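Local structure of oxidoreductase (Streptomyces globisporus, 4R82) at residues V34-V39 with P124-A129; L61-V66 with H146-G151; S85-G90 with E163-S168. The protein uses NADH to reduce FAD, supplying by free diffusion the FADH2 that a halogenase and a monooxygenase need to build the enediyne antitumor antibiotic C-1027. One frame throughout, in Å; residues are numbered along the deposited sequence.

Contact 1 (V34-V39 with P124-A129); sequences VTVVTV and PLIAGA
Thr38 and Pro124 tie strand 35-39, part of the main antiparallel sheet of the split-barrel flavin reductase fold, to the short strand 124-126 of a separate two-strand sheet. The strands run nearly antiparallel, at 165°, but their axes come no closer than 7.0 Å, too far for a backbone ladder, so side chains bridge the gap. The polar link is one hydrogen bond, Thr38 OG1 donating to Pro124 O at 2.7 Å. OG1 stands between its backbone N and carbonyl carbon (chi1 56°), which turns it to that oxygen; the C=O...donor angle is 154°, with the donor tilted out of the carbonyl plane. Threonine suits the site because its hydroxyl spans the gap while its methyl, CG2, faces Ile126 CD1 at the limit of contact, 4.5 Å. Proline has no amide hydrogen to give, yet its carbonyl accepts. Separately, ring carbon Pro124 CD rests 3.7 Å from the backbone Val39 O.

The apolar part is sparse: Val36 CB meets Ile126 CG1 at 4.1 Å, two beta-branched residues at home in extended backbone. Phe98 and Val113 pack against them respectively, and Ser85 OG, from the neighbouring strand 81-86, bonds Ile126 N.

Beyond Ile126 the chain reverses in a type II turn, with Gly128 where positive phi favours glycine; a weak bond of 3.5 Å from Ala129 N to Ile126 O closes it.

Contact 2 (L61-V66 with H146-G151); sequences LVLICV and HTIFLG. With FAD (flavin-adenine dinucleotide), chain K; NAD (nicotinamide-adenine-dinucleotide), chain D.
Val66 and Phe149 meet on one face of a regular antiparallel strand pair, Val66 CB lying 3.8 Å from Phe149 CE1. The flat ring reaches diagonally to Val66, has Thr147 CG2 over one face, offset toward the rim, and leaves Phe149 CB to touch Ile64 CG1. On the other face Leu63 CD2 meets Ile148 CG2 at 4.0 Å, the two side chains crossing at a slant, and Cys65 SG rests on Ile148 CG1. Beta-branched Val66, Ile64 and Ile148 favour the extended backbone. Six backbone hydrogen bonds fix the register, among them Phe149 N to Ile64 O at 2.8 Å; Gly151 pairs with Val62 in both directions, and its strand continues beyond.

At the ligand end, His146 has CG anti to its carbonyl carbon (chi1 -77°), which lays ring atom CD2 3.5 Å from Val66 C. Its NE2 donates to N1A of a bound NAD at 2.8 Å, an in-plane bond at the ring edge. Cys65 O accepts from FAD N3 at 2.9 Å, so a backbone carbonyl of one strand grips the flavin and a side chain of the other grips the adenine.

Helix 71-78 packs on the Val66 and Phe149 face through Leu76, and the strands 53-56 and 131-143 flank the pair in the sheet.

Contact 3 (S85-G90 with E163-S168); sequences SVLEAG and EGMLFS. With FAD (flavin-adenine dinucleotide), chain K; NAD (nicotinamide-adenine-dinucleotide), chain C; ACT (acetate ion), chain G.
Leu87 and Met165, modelled as selenomethionine, form the tight part of a contact in which the chain leaving strand 81-86 of the flavin reductase sheet is bridged to the segment leading into strand 166-168. The two side chains lie side by side, pointing the same way, with Leu87 CB 3.8 Å from Met165 SE; a branched leucine and the long, flexible, polarisable selenomethionine suit this buried spot, which Ala95 of helix 92-97 also lines. Met165 CG sits between its backbone N and carbonyl carbon (chi1 59°), where it also touches Leu87 O. Two backbone bonds hold the chains together: Met165 N gives to Leu87 O at 3.0 Å, and Ala89 N to Glu163 O at 2.8 Å. Gly164 CA makes a CA-H...O contact of 3.3 Å with Leu87 O, and glycine keeps this approach uncrowded. One water reaches the Leu87 and Met165 carbonyls.

Past Met165, the Phe167 ring sets a face under FAD C7M, 3.6 Å above its plane.

The looser margin holds the partly exposed Glu163 and Glu88. Glu163 sends its carboxylate away to a salt bridge with Arg173 of the second subunit; Glu88 bends at chi2, and OE1 accepts from Gly90 N. A second water donates to Glu88 OE2 and accepts from Glu163 N, each at 2.8 Å.

In the fold
All three contacts lie within the flavin reductase domain and reach the antiparallel sheet of its split-barrel fold. Their segments alternate along the chain: 34-39, 61-66 and 85-90 come first, then 124-129, 146-151 and 163-168 in the same order, so each contact joins the first half of the chain to the second. Contacts 1 and 3 are neighbours, centres about 11 Å apart, because strands 35-39 and 81-86 are adjacent in the sheet. Contact 2 lies about 16 Å from contact 1 and 19 Å from contact 3, centre to centre, yet it touches contact 1 through Ile64 and Val37. Contacts 2 and 3, on opposite sides of the chain's centre, both touch FAD, so the flavin site draws on distant parts of the fold.

Contact 1 (V34-V39 with P124-A129)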
loop_
_atom_site.group_PDB
_atom_site.type_symbol
_atom_site.label_atom_id
_atom_site.label_comp_id
_atom_site.label_asym_id
_atom_site.label_seq_id
_atom_site.Cartn_x
_atom_site.Cartn_y
_atom_site.Cartn_z
ATOM N N VAL A 34 -5.619 -5.351 5.090
ATOM C CA VAL A 34 -4.762 -5.937 6.112
ATOM C C VAL A 34 -4.413 -7.334 5.649
ATOM O O VAL A 34 -5.294 -8.071 5.204
ATOM C CB VAL A 34 -5.505 -6.038 7.458
ATOM C CG1 VAL A 34 -4.569 -6.570 8.534
ATOM C CG2 VAL A 34 -6.064 -4.679 7.873
ATOM N N THR A 35 -3.136 -7.697 5.733
ATOM C CA THR A 35 -2.724 -9.057 5.405
ATOM C C THR A 35 -2.080 -9.706 6.612
ATOM O O THR A 35 -1.724 -9.029 7.589
ATOM C CB THR A 35 -1.682 -9.096 4.264
ATOM O OG1 THR A 35 -0.409 -8.668 4.766
ATOM C CG2 THR A 35 -2.100 -8.188 3.113
ATOM N N VAL A 36 -1.922 -11.021 6.544
ATOM C CA VAL A 36 -0.984 -11.697 7.440
ATOM C C VAL A 36 0.083 -12.278 6.534
ATOM O O VAL A 36 -0.222 -13.025 5.593
ATOM C CB VAL A 36 -1.642 -12.812 8.269
ATOM C CG1 VAL A 36 -0.592 -13.564 9.082
ATOM C CG2 VAL A 36 -2.703 -12.228 9.204
ATOM N N VAL A 37 1.329 -11.904 6.794
ATOM C CA VAL A 37 2.459 -12.496 6.101
ATOM C C VAL A 37 2.904 -13.724 6.877
ATOM O O VAL A 37 3.048 -13.661 8.101
ATOM C CB VAL A 37 3.624 -11.493 6.012
ATOM C CG1 VAL A 37 4.872 -12.154 5.416
ATOM C CG2 VAL A 37 3.213 -10.287 5.172
ATOM N N THR A 38 3.131 -14.838 6.183
ATOM C CA THR A 38 3.589 -16.037 6.871
ATOM C C THR A 38 4.815 -16.643 6.212
ATOM O O THR A 38 5.073 -16.435 5.018
ATOM C CB THR A 38 2.487 -17.113 6.964
ATOM O OG1 THR A 38 2.015 -17.428 5.645
ATOM C CG2 THR A 38 1.312 -16.621 7.808
ATOM N N VAL A 39 5.566 -17.392 7.010
ATOM C CA VAL A 39 6.695 -18.162 6.503
ATOM C C VAL A 39 6.656 -19.562 7.075
ATOM O O VAL A 39 6.032 -19.799 8.116
ATOM C CB VAL A 39 8.051 -17.512 6.876
ATOM C CG1 VAL A 39 8.198 -16.154 6.213
ATOM C CG2 VAL A 39 8.181 -17.395 8.392
ATOM N N PRO A 124 1.994 -21.559 6.357
ATOM C CA PRO A 124 0.556 -21.651 6.614
ATOM C C PRO A 124 -0.187 -20.509 5.931
ATOM O O PRO A 124 0.232 -19.354 6.024
ATOM C CB PRO A 124 0.465 -21.516 8.141
ATOM C CG PRO A 124 1.816 -21.939 8.644
ATOM C CD PRO A 124 2.776 -21.434 7.604
ATOM N N LEU A 125 -1.275 -20.822 5.234
ATOM C CA LEU A 125 -2.065 -19.790 4.576
ATOM C C LEU A 125 -3.344 -19.645 5.394
ATOM O O LEU A 125 -3.940 -20.648 5.767
ATOM C CB LEU A 125 -2.417 -20.226 3.151
ATOM C CG LEU A 125 -1.224 -20.643 2.291
ATOM C CD1 LEU A 125 -1.686 -21.162 0.940
ATOM C CD2 LEU A 125 -0.327 -19.464 2.104
ATOM N N ILE A 126 -3.756 -18.416 5.696
ATOM C CA ILE A 126 -4.865 -18.227 6.627
ATOM C C ILE A 126 -6.207 -18.535 5.961
ATOM O O ILE A 126 -6.550 -17.941 4.936
ATOM C CB ILE A 126 -4.889 -16.796 7.201
ATOM C CG1 ILE A 126 -3.515 -16.414 7.769
ATOM C CG2 ILE A 126 -5.957 -16.673 8.284
ATOM C CD1 ILE A 126 -2.963 -17.375 8.797
ATOM N N ALA A 127 -6.958 -19.473 6.534
ATOM C CA ALA A 127 -8.250 -19.852 5.964
ATOM C C ALA A 127 -9.208 -18.676 6.079
ATOM O O ALA A 127 -9.110 -17.881 7.017
ATOM C CB ALA A 127 -8.815 -21.083 6.684
ATOM N N GLY A 128 -10.130 -18.556 5.125
ATOM C CA GLY A 128 -11.097 -17.475 5.162
ATOM C C GLY A 128 -10.639 -16.191 4.500
ATOM O O GLY A 128 -11.405 -15.230 4.417
ATOM N N ALA A 129 -9.401 -16.176 4.017
ATOM C CA ALA A 129 -8.816 -14.997 3.393
ATOM C C ALA A 129 -9.437 -14.689 2.029
ATOM O O ALA A 129 -9.966 -15.583 1.354
ATOM C CB ALA A 129 -7.312 -15.194 3.243
#

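Contact 2 (L61-V66 with H146-G151)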
loop_
_atom_site.group_PDB
_atom_site.type_symbol
_atom_site.label_atom_id
_atom_site.label_comp_id
_atom_site.label_asym_id
_atom_site.label_seq_id
_atom_site.Cartn_x
_atom_site.Cartn_y
_atom_site.Cartn_z
ATOM N N LEU A 61 5.264 -8.945 -9.410
ATOM C CA LEU A 61 5.955 -8.606 -8.159
ATOM C C LEU A 61 5.071 -7.891 -7.157
ATOM O O LEU A 61 4.208 -7.099 -7.535
ATOM C CB LEU A 61 7.169 -7.706 -8.420
ATOM C CG LEU A 61 8.241 -8.139 -9.417
ATOM C CD1 LEU A 61 9.309 -7.061 -9.521
ATOM C CD2 LEU A 61 8.848 -9.466 -8.976
ATOM N N VAL A 62 5.307 -8.178 -5.876
ATOM C CA VAL A 62 4.689 -7.449 -4.758
ATOM C C VAL A 62 5.774 -7.103 -3.774
ATOM O O VAL A 62 6.884 -7.636 -3.854
ATOM C CB VAL A 62 3.617 -8.293 -4.035
ATOM C CG1 VAL A 62 2.551 -8.723 -5.020
ATOM C CG2 VAL A 62 4.250 -9.528 -3.363
ATOM N N LEU A 63 5.475 -6.205 -2.839
ATOM C CA LEU A 63 6.438 -5.936 -1.776
ATOM C C LEU A 63 5.749 -5.869 -0.427
ATOM O O LEU A 63 4.533 -5.655 -0.344
ATOM C CB LEU A 63 7.281 -4.671 -2.052
ATOM C CG LEU A 63 6.635 -3.279 -2.064
ATOM C CD1 LEU A 63 6.371 -2.758 -0.645
ATOM C CD2 LEU A 63 7.534 -2.313 -2.834
ATOM N N ILE A 64 6.540 -6.087 0.619
ATOM C CA ILE A 64 6.127 -5.802 1.983
ATOM C C ILE A 64 7.260 -5.055 2.679
ATOM O O ILE A 64 8.436 -5.189 2.303
ATOM C CB ILE A 64 5.786 -7.089 2.776
ATOM C CG1 ILE A 64 6.953 -8.080 2.727
ATOM C CG2 ILE A 64 4.519 -7.744 2.227
ATOM C CD1 ILE A 64 6.685 -9.362 3.525
ATOM N N CYS A 65 6.913 -4.279 3.702
ATOM C CA CYS A 65 7.916 -3.567 4.488
ATOM C C CYS A 65 7.830 -4.110 5.893
ATOM O O CYS A 65 6.746 -4.124 6.476
ATOM C CB CYS A 65 7.600 -2.070 4.525
ATOM S SG CYS A 65 7.542 -1.324 2.872
ATOM N N VAL A 66 8.963 -4.553 6.428
ATOM C CA VAL A 66 8.987 -5.240 7.713
ATOM C C VAL A 66 10.012 -4.590 8.623
ATOM O O VAL A 66 11.178 -4.414 8.242
ATOM C CB VAL A 66 9.314 -6.741 7.537
ATOM C CG1 VAL A 66 9.364 -7.451 8.881
ATOM C CG2 VAL A 66 8.266 -7.403 6.650
ATOM N N HIS A 146 12.823 -0.073 8.334
ATOM C CA HIS A 146 12.223 -1.287 7.801
ATOM C C HIS A 146 13.117 -1.793 6.692
ATOM O O HIS A 146 13.958 -1.054 6.166
ATOM C CB HIS A 146 10.837 -1.013 7.204
ATOM C CG HIS A 146 9.748 -0.843 8.217
ATOM N ND1 HIS A 146 9.852 0.014 9.295
ATOM C CD2 HIS A 146 8.515 -1.398 8.298
ATOM C CE1 HIS A 146 8.735 -0.034 9.999
ATOM N NE2 HIS A 146 7.908 -0.885 9.416
ATOM N N THR A 147 12.914 -3.054 6.330
ATOM C CA THR A 147 13.473 -3.603 5.102
ATOM C C THR A 147 12.312 -3.851 4.154
ATOM O O THR A 147 11.235 -4.298 4.568
ATOM C CB THR A 147 14.205 -4.915 5.355
ATOM O OG1 THR A 147 15.326 -4.683 6.213
ATOM C CG2 THR A 147 14.714 -5.510 4.037
ATOM N N ILE A 148 12.520 -3.510 2.885
ATOM C CA ILE A 148 11.522 -3.722 1.845
ATOM C C ILE A 148 11.843 -5.055 1.193
ATOM O O ILE A 148 12.930 -5.223 0.644
ATOM C CB ILE A 148 11.605 -2.599 0.802
ATOM C CG1 ILE A 148 11.327 -1.248 1.480
ATOM C CG2 ILE A 148 10.620 -2.830 -0.347
ATOM C CD1 ILE A 148 11.649 -0.040 0.600
ATOM N N PHE A 149 10.917 -6.009 1.273
ATOM C CA PHE A 149 11.115 -7.322 0.654
ATOM C C PHE A 149 10.291 -7.378 -0.610
ATOM O O PHE A 149 9.060 -7.285 -0.557
ATOM C CB PHE A 149 10.663 -8.447 1.602
ATOM C CG PHE A 149 11.516 -8.590 2.831
ATOM C CD1 PHE A 149 11.238 -7.852 3.979
ATOM C CD2 PHE A 149 12.590 -9.467 2.845
ATOM C CE1 PHE A 149 12.027 -7.984 5.115
ATOM C CE2 PHE A 149 13.389 -9.597 3.976
ATOM C CZ PHE A 149 13.106 -8.859 5.114
ATOM N N LEU A 150 10.970 -7.528 -1.741
ATOM C CA LEU A 150 10.308 -7.610 -3.036
ATOM C C LEU A 150 10.216 -9.083 -3.401
ATOM O O LEU A 150 11.236 -9.782 -3.459
ATOM C CB LEU A 150 11.142 -6.860 -4.077
ATOM C CG LEU A 150 10.586 -6.701 -5.496
ATOM C CD1 LEU A 150 9.359 -5.820 -5.495
ATOM C CD2 LEU A 150 11.650 -6.129 -6.431
ATOM N N GLY A 151 8.996 -9.566 -3.619
ATOM C CA GLY A 151 8.802 -10.967 -3.938
ATOM C C GLY A 151 8.150 -11.161 -5.284
ATOM O O GLY A 151 7.340 -10.335 -5.706
HETATM N N1 FAD K . 4.675 -4.459 11.096
HETATM C C2 FAD K . 5.488 -4.354 10.057
HETATM O O2 FAD K . 6.849 -4.555 10.242
HETATM N N3 FAD K . 5.074 -4.080 8.823
HETATM C C4 FAD K . 3.767 -3.878 8.596
HETATM O O4 FAD K . 3.320 -3.597 7.319
HETATM C C4X FAD K . 2.844 -3.950 9.677
HETATM N N5 FAD K . 1.513 -3.722 9.450
HETATM C C5X FAD K . 0.647 -3.831 10.499
HETATM C C6 FAD K . -0.734 -3.615 10.257
HETATM C C7 FAD K . -1.629 -3.698 11.327
HETATM C C7M FAD K . -3.140 -3.468 11.097
HETATM C C8 FAD K . -1.166 -4.011 12.616
HETATM C C8M FAD K . -2.161 -4.106 13.756
HETATM C C9 FAD K . 0.200 -4.227 12.854
HETATM C C9A FAD K . 1.122 -4.139 11.783
HETATM N N10 FAD K . 2.469 -4.357 12.010
HETATM C C10 FAD K . 3.322 -4.257 10.951
HETATM C "C1'" FAD K . 3.006 -4.668 13.337
HETATM C "C2'" FAD K . 3.209 -6.150 13.579
HETATM O "O2'" FAD K . 2.050 -6.842 13.141
HETATM C "C3'" FAD K . 3.332 -6.390 15.079
HETATM O "O3'" FAD K . 2.252 -5.752 15.733
HETATM C "C4'" FAD K . 4.581 -5.765 15.620
HETATM O "O4'" FAD K . 5.625 -6.017 14.721
HETATM C "C5'" FAD K . 4.902 -6.266 17.051
HETATM O "O5'" FAD K . 5.395 -7.615 17.098
HETATM P P FAD K . 6.591 -8.151 16.109
HETATM O O1P FAD K . 7.419 -9.234 16.788
HETATM O O2P FAD K . 7.486 -6.983 15.762
HETATM O O3P FAD K . 5.960 -8.724 14.864
HETATM P PA NAD D . -2.051 -1.083 17.763
HETATM O O1A NAD D . -2.306 0.415 17.925
HETATM O O2A NAD D . -1.704 -1.703 19.102
HETATM O O5B NAD D . -0.858 -1.338 16.773
HETATM C C5B NAD D . 0.017 -2.348 17.106
HETATM C C4B NAD D . 1.393 -2.200 16.665
HETATM O O4B NAD D . 1.397 -2.270 15.285
HETATM C C3B NAD D . 1.941 -0.877 17.023
HETATM O O3B NAD D . 3.037 -1.130 17.837
HETATM C C2B NAD D . 2.400 -0.281 15.765
HETATM O O2B NAD D . 3.611 0.382 15.913
HETATM C C1B NAD D . 2.529 -1.460 14.896
HETATM N N9A NAD D . 2.490 -1.202 13.448
HETATM C C8A NAD D . 1.428 -0.875 12.678
HETATM N N7A NAD D . 1.830 -0.697 11.409
HETATM C C5A NAD D . 3.169 -0.933 11.375
HETATM C C6A NAD D . 4.139 -0.919 10.379
HETATM N N6A NAD D . 3.789 -0.607 9.078
HETATM N N1A NAD D . 5.416 -1.208 10.701
HETATM C C2A NAD D . 5.791 -1.513 11.950
HETATM N N3A NAD D . 4.872 -1.522 12.932
HETATM C C4A NAD D . 3.578 -1.255 12.663
HETATM O O3 NAD D . -3.345 -1.785 17.178
#

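Contact 3 (S85-G90 with E163-S168)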
loop_
_atom_site.group_PDB
_atom_site.type_symbol
_atom_site.label_atom_id
_atom_site.label_comp_id
_atom_site.label_asym_id
_atom_site.label_seq_id
_atom_site.Cartn_x
_atom_site.Cartn_y
_atom_site.Cartn_z
ATOM N N SER A 85 -1.615 -13.540 3.108
ATOM C CA SER A 85 -3.032 -13.837 3.172
ATOM C C SER A 85 -3.741 -12.512 3.349
ATOM O O SER A 85 -3.567 -11.848 4.379
ATOM C CB SER A 85 -3.347 -14.763 4.352
ATOM O OG SER A 85 -2.691 -16.015 4.216
ATOM N N VAL A 86 -4.528 -12.122 2.348
ATOM C CA VAL A 86 -5.287 -10.882 2.427
ATOM C C VAL A 86 -6.537 -11.141 3.248
ATOM O O VAL A 86 -7.387 -11.956 2.866
ATOM C CB VAL A 86 -5.692 -10.382 1.041
ATOM C CG1 VAL A 86 -6.583 -9.142 1.160
ATOM C CG2 VAL A 86 -4.450 -10.100 0.198
ATOM N N LEU A 87 -6.663 -10.458 4.379
ATOM C CA LEU A 87 -7.727 -10.780 5.319
ATOM C C LEU A 87 -9.082 -10.264 4.871
ATOM O O LEU A 87 -9.204 -9.146 4.373
ATOM C CB LEU A 87 -7.411 -10.260 6.730
ATOM C CG LEU A 87 -6.183 -10.891 7.402
ATOM C CD1 LEU A 87 -6.025 -10.324 8.825
ATOM C CD2 LEU A 87 -6.287 -12.416 7.421
ATOM N N GLU A 88 -10.092 -11.105 5.068
ATOM C CA GLU A 88 -11.469 -10.812 4.734
ATOM C C GLU A 88 -12.127 -9.952 5.817
ATOM O O GLU A 88 -11.634 -9.875 6.941
ATOM C CB GLU A 88 -12.192 -12.156 4.540
ATOM C CG GLU A 88 -13.627 -12.101 4.097
ATOM C CD GLU A 88 -14.574 -12.004 5.274
ATOM O OE1 GLU A 88 -14.162 -12.408 6.387
ATOM O OE2 GLU A 88 -15.714 -11.519 5.092
ATOM N N ALA A 89 -13.246 -9.320 5.467
ATOM C CA ALA A 89 -13.925 -8.354 6.323
ATOM C C ALA A 89 -14.166 -8.792 7.765
ATOM O O ALA A 89 -14.144 -7.959 8.667
ATOM C CB ALA A 89 -15.241 -7.929 5.682
ATOM N N GLY A 90 -14.412 -10.078 7.990
ATOM C CA GLY A 90 -14.711 -10.543 9.341
ATOM C C GLY A 90 -13.544 -11.153 10.115
ATOM O O GLY A 90 -13.753 -11.877 11.095
ATOM N N GLU A 163 -14.552 -10.194 0.533
ATOM C CA GLU A 163 -14.109 -8.814 0.403
ATOM C C GLU A 163 -13.192 -8.487 1.577
ATOM O O GLU A 163 -13.433 -8.947 2.692
ATOM C CB GLU A 163 -15.353 -7.925 0.437
ATOM C CG GLU A 163 -15.134 -6.460 0.201
ATOM C CD GLU A 163 -16.408 -5.798 -0.275
ATOM O OE1 GLU A 163 -16.610 -5.730 -1.505
ATOM O OE2 GLU A 163 -17.215 -5.380 0.579
ATOM N N GLY A 164 -12.146 -7.692 1.343
ATOM C CA GLY A 164 -11.154 -7.423 2.377
ATOM C C GLY A 164 -11.584 -6.532 3.540
ATOM O O GLY A 164 -12.480 -5.692 3.409
HETATM N N MSE A 165 -10.955 -6.732 4.696
HETATM C CA MSE A 165 -11.142 -5.799 5.800
HETATM C C MSE A 165 -10.307 -4.562 5.513
HETATM O O MSE A 165 -9.454 -4.580 4.621
HETATM C CB MSE A 165 -10.765 -6.442 7.140
HETATM C CG MSE A 165 -9.345 -6.942 7.244
HETATM SE SE MSE A 165 -8.961 -7.682 9.036
HETATM C CE MSE A 165 -9.452 -6.152 10.096
ATOM N N LEU A 166 -10.566 -3.488 6.257
ATOM C CA LEU A 166 -9.891 -2.210 6.061
ATOM C C LEU A 166 -9.227 -1.751 7.353
ATOM O O LEU A 166 -9.668 -2.108 8.452
ATOM C CB LEU A 166 -10.896 -1.147 5.616
ATOM C CG LEU A 166 -11.617 -1.484 4.315
ATOM C CD1 LEU A 166 -12.754 -0.529 4.058
ATOM C CD2 LEU A 166 -10.607 -1.422 3.189
ATOM N N PHE A 167 -8.170 -0.956 7.197
ATOM C CA PHE A 167 -7.438 -0.347 8.307
ATOM C C PHE A 167 -7.212 1.108 7.901
ATOM O O PHE A 167 -6.586 1.393 6.865
ATOM C CB PHE A 167 -6.098 -1.077 8.469
ATOM C CG PHE A 167 -5.237 -0.577 9.605
ATOM C CD1 PHE A 167 -5.738 -0.464 10.894
ATOM C CD2 PHE A 167 -3.892 -0.284 9.382
ATOM C CE1 PHE A 167 -4.926 -0.027 11.933
ATOM C CE2 PHE A 167 -3.082 0.156 10.420
ATOM C CZ PHE A 167 -3.602 0.280 11.686
ATOM N N SER A 168 -7.726 2.031 8.701
ATOM C CA SER A 168 -7.611 3.443 8.365
ATOM C C SER A 168 -7.743 4.253 9.637
ATOM O O SER A 168 -8.556 3.934 10.504
ATOM C CB SER A 168 -8.696 3.836 7.352
ATOM O OG SER A 168 -8.610 5.210 6.999
HETATM N N1 FAD K . 4.675 -4.459 11.096
HETATM C C2 FAD K . 5.488 -4.354 10.057
HETATM O O2 FAD K . 6.849 -4.555 10.242
HETATM N N3 FAD K . 5.074 -4.080 8.823
HETATM C C4 FAD K . 3.767 -3.878 8.596
HETATM O O4 FAD K . 3.320 -3.597 7.319
HETATM C C4X FAD K . 2.844 -3.950 9.677
HETATM N N5 FAD K . 1.513 -3.722 9.450
HETATM C C5X FAD K . 0.647 -3.831 10.499
HETATM C C6 FAD K . -0.734 -3.615 10.257
HETATM C C7 FAD K . -1.629 -3.698 11.327
HETATM C C7M FAD K . -3.140 -3.468 11.097
HETATM C C8 FAD K . -1.166 -4.011 12.616
HETATM C C8M FAD K . -2.161 -4.106 13.756
HETATM C C9 FAD K . 0.200 -4.227 12.854
HETATM C C9A FAD K . 1.122 -4.139 11.783
HETATM N N10 FAD K . 2.469 -4.357 12.010
HETATM C C10 FAD K . 3.322 -4.257 10.951
HETATM C "C1'" FAD K . 3.006 -4.668 13.337
HETATM C "C2'" FAD K . 3.209 -6.150 13.579
HETATM O "O2'" FAD K . 2.050 -6.842 13.141
HETATM C "C3'" FAD K . 3.332 -6.390 15.079
HETATM O "O3'" FAD K . 2.252 -5.752 15.733
HETATM C "C4'" FAD K . 4.581 -5.765 15.620
HETATM O "O4'" FAD K . 5.625 -6.017 14.721
HETATM C "C5'" FAD K . 4.902 -6.266 17.051
HETATM O "O5'" FAD K . 5.395 -7.615 17.098
HETATM P P FAD K . 6.591 -8.151 16.109
HETATM O O1P FAD K . 7.419 -9.234 16.788
HETATM O O2P FAD K . 7.486 -6.983 15.762
HETATM O O3P FAD K . 5.960 -8.724 14.864
HETATM P PA NAD C . -1.372 3.260 14.510
HETATM O O1A NAD C . -0.628 1.987 14.907
HETATM O O2A NAD C . -2.788 3.196 15.049
HETATM O O5B NAD C . -1.470 3.291 12.944
HETATM C C5B NAD C . -1.407 4.439 12.178
HETATM C C4B NAD C . -0.512 4.381 11.016
HETATM O O4B NAD C . 0.810 4.364 11.480
HETATM C C3B NAD C . -0.716 3.148 10.241
HETATM O O3B NAD C . -0.548 3.444 8.887
HETATM C C2B NAD C . 0.369 2.272 10.667
HETATM O O2B NAD C . 0.670 1.309 9.721
HETATM C C1B NAD C . 1.463 3.213 10.859
HETATM N N9A NAD C . 2.528 2.740 11.753
HETATM C C8A NAD C . 2.412 2.412 13.054
HETATM N N7A NAD C . 3.602 2.027 13.546
HETATM C C5A NAD C . 4.498 2.106 12.538
HETATM C C6A NAD C . 5.864 1.842 12.431
HETATM N N6A NAD C . 6.583 1.392 13.524
HETATM N N1A NAD C . 6.475 2.040 11.254
HETATM C C2A NAD C . 5.805 2.466 10.173
HETATM N N3A NAD C . 4.494 2.738 10.242
HETATM C C4A NAD C . 3.822 2.563 11.399
HETATM O O3 NAD C . -0.649 4.520 15.116
HETATM C C ACT G . -10.209 7.500 8.546
HETATM O O ACT G . -10.502 8.640 8.985
HETATM O OXT ACT G . -9.016 7.149 8.664
HETATM C CH3 ACT G . -11.225 6.605 7.906
HETATM O O HOH W 1 -7.831 -6.625 3.559
HETATM O O HOH W 2 -16.343 -10.448 2.633
#